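Local structure of spondin-1 (Homo sapiens, 2ZOU) at residues V43-A48 with A124-K129. The protein is a secreted extracellular-matrix glycoprotein with a probable role in cell adhesion, also named as a growth-promoting factor for vascular smooth muscle cells. Sequence-based numbering, arbitrary orientation.
Sequences VTLSAA and ASIVQK. With EDO (1,2-ethanediol), chain D; EDO (1,2-ethanediol), chain F.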
loop_
_atom_site.group_PDB
_atom_site.type_symbol
_atom_site.label_atom_id
_atom_site.label_comp_id
_atom_site.label_asym_id
_atom_site.label_seq_id
_atom_site.Cartn_x
_atom_site.Cartn_y
_atom_site.Cartn_z
ATOM N N VAL A 43 -4.269 -6.898 -2.113
ATOM C CA VAL A 43 -3.011 -6.423 -1.556
ATOM C C VAL A 43 -2.994 -6.754 -0.062
ATOM O O VAL A 43 -3.965 -6.493 0.647
ATOM C CB VAL A 43 -2.820 -4.904 -1.775
ATOM C CG1 VAL A 43 -1.479 -4.428 -1.192
ATOM C CG2 VAL A 43 -2.888 -4.582 -3.265
ATOM N N THR A 44 -1.886 -7.317 0.414
ATOM C CA THR A 44 -1.777 -7.687 1.817
ATOM C C THR A 44 -0.547 -7.054 2.440
ATOM O O THR A 44 0.509 -6.913 1.794
ATOM C CB THR A 44 -1.707 -9.210 1.985
ATOM O OG1 THR A 44 -0.516 -9.692 1.380
ATOM C CG2 THR A 44 -2.907 -9.885 1.339
ATOM N N LEU A 45 -0.684 -6.672 3.702
ATOM C CA LEU A 45 0.440 -6.187 4.504
ATOM C C LEU A 45 0.526 -7.095 5.715
ATOM O O LEU A 45 -0.430 -7.212 6.461
ATOM C CB LEU A 45 0.162 -4.751 4.949
ATOM C CG LEU A 45 1.223 -3.982 5.700
ATOM C CD1 LEU A 45 2.530 -3.977 4.976
ATOM C CD2 LEU A 45 0.711 -2.576 5.870
ATOM N N SER A 46 1.669 -7.751 5.887
ATOM C CA SER A 46 1.803 -8.750 6.957
ATOM C C SER A 46 3.109 -8.604 7.721
ATOM O O SER A 46 4.118 -8.136 7.170
ATOM C CB SER A 46 1.836 -10.161 6.338
ATOM O OG SER A 46 0.875 -10.369 5.319
ATOM N N ALA A 47 3.075 -9.014 8.987
ATOM C CA ALA A 47 4.243 -8.996 9.857
ATOM C C ALA A 47 4.695 -10.418 10.105
ATOM O O ALA A 47 3.877 -11.240 10.494
ATOM C CB ALA A 47 3.872 -8.350 11.193
ATOM N N ALA A 48 5.984 -10.689 9.941
ATOM C CA ALA A 48 6.525 -12.002 10.278
ATOM C C ALA A 48 6.559 -12.165 11.801
ATOM O O ALA A 48 6.907 -11.224 12.516
ATOM C CB ALA A 48 7.924 -12.163 9.691
ATOM N N ALA A 124 3.953 0.950 1.470
ATOM C CA ALA A 124 3.404 1.039 2.805
ATOM C C ALA A 124 4.422 1.527 3.814
ATOM O O ALA A 124 5.626 1.368 3.639
ATOM C CB ALA A 124 2.852 -0.300 3.232
ATOM N N SER A 125 3.898 2.133 4.869
ATOM C CA SER A 125 4.642 2.525 6.051
ATOM C C SER A 125 3.923 1.920 7.239
ATOM O O SER A 125 2.691 1.805 7.210
ATOM C CB SER A 125 4.658 4.049 6.151
ATOM O OG SER A 125 5.213 4.469 7.375
ATOM N N ILE A 126 4.655 1.527 8.283
ATOM C CA ILE A 126 4.007 0.982 9.484
ATOM C C ILE A 126 4.557 1.581 10.783
ATOM O O ILE A 126 5.646 2.170 10.795
ATOM C CB ILE A 126 4.043 -0.593 9.584
ATOM C CG1 ILE A 126 5.457 -1.109 9.895
ATOM C CG2 ILE A 126 3.381 -1.278 8.353
ATOM C CD1 ILE A 126 5.788 -1.242 11.371
ATOM N N VAL A 127 3.803 1.404 11.864
ATOM C CA VAL A 127 4.322 1.622 13.227
ATOM C C VAL A 127 4.123 0.405 14.134
ATOM O O VAL A 127 3.041 -0.169 14.155
ATOM C CB VAL A 127 3.763 2.918 13.904
ATOM C CG1 VAL A 127 2.245 2.921 13.944
ATOM C CG2 VAL A 127 4.358 3.094 15.301
ATOM N N GLN A 128 5.179 0.020 14.866
ATOM C CA GLN A 128 5.126 -1.026 15.905
ATOM C C GLN A 128 5.558 -0.386 17.225
ATOM O O GLN A 128 4.707 0.011 18.019
ATOM C CB GLN A 128 6.015 -2.238 15.542
ATOM C CG GLN A 128 5.945 -3.417 16.549
ATOM C CD GLN A 128 6.767 -4.655 16.153
ATOM O OE1 GLN A 128 6.723 -5.673 16.844
ATOM N NE2 GLN A 128 7.539 -4.554 15.084
ATOM N N LYS A 129 6.873 -0.279 17.444
ATOM C CA LYS A 129 7.462 0.535 18.518
ATOM C C LYS A 129 8.464 1.535 17.929
ATOM O O LYS A 129 9.150 2.269 18.659
ATOM C CB LYS A 129 8.110 -0.355 19.585
ATOM C CG LYS A 129 7.107 -1.225 20.342
ATOM C CD LYS A 129 7.655 -1.701 21.660
ATOM C CE LYS A 129 6.710 -2.692 22.315
ATOM N NZ LYS A 129 7.151 -3.003 23.695
HETATM C C1 EDO D . 3.302 5.324 10.226
HETATM O O1 EDO D . 3.756 5.972 9.032
HETATM C C2 EDO D . 2.230 4.303 9.870
HETATM O O2 EDO D . 1.146 4.946 9.181
HETATM C C1 EDO F . 9.448 0.437 3.605
HETATM O O1 EDO F . 8.350 1.163 4.159
HETATM C C2 EDO F . 10.624 0.390 4.566
HETATM O O2 EDO F . 11.328 -0.843 4.411
#
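Facing sheets of the reeler-domain beta-sandwich meet here, where L45 of strand 40-47 packs on A124 and I126 of strand 120-127. Sheet membership places the strands on opposite layers: 40-47 lies between 24-28 and 105-111, L45 bonding through its backbone to I106, while 120-127 lies between 55-62 and 131-144. No hydrogen bond links V43-A48 to A124-K129, and the CA atoms of L45 and A124 are 8.0 Å apart, so the contact is side chain to side chain.

The contact is small, 107 Å² summed over both sides, and all three residues that make it are buried. L45 supplies half of that area. With CG anti to the backbone N (chi1 -175°), its isobutyl fork extends across the gap between the sheets, and both prongs reach the methyl of A124: CD1 and CD2 of L45 each lie 4.1 Å from A124 CB. On I126 the gamma methyl does the touching: CG1 stands between the backbone N and the carbonyl carbon (chi1 72°), leaving CG2 anti to the carbonyl carbon. L140 and I106 also touch L45, and F24 touches I126, continuing the apolar interior around the three residues.

S125, between the two inward residues, turns its CB the other way, as expected for successive positions of a strand. On the inner side, the side chains of L45 and I126 meet at an oblique crossing, with L45 CD2 3.9 Å from I126 CG2.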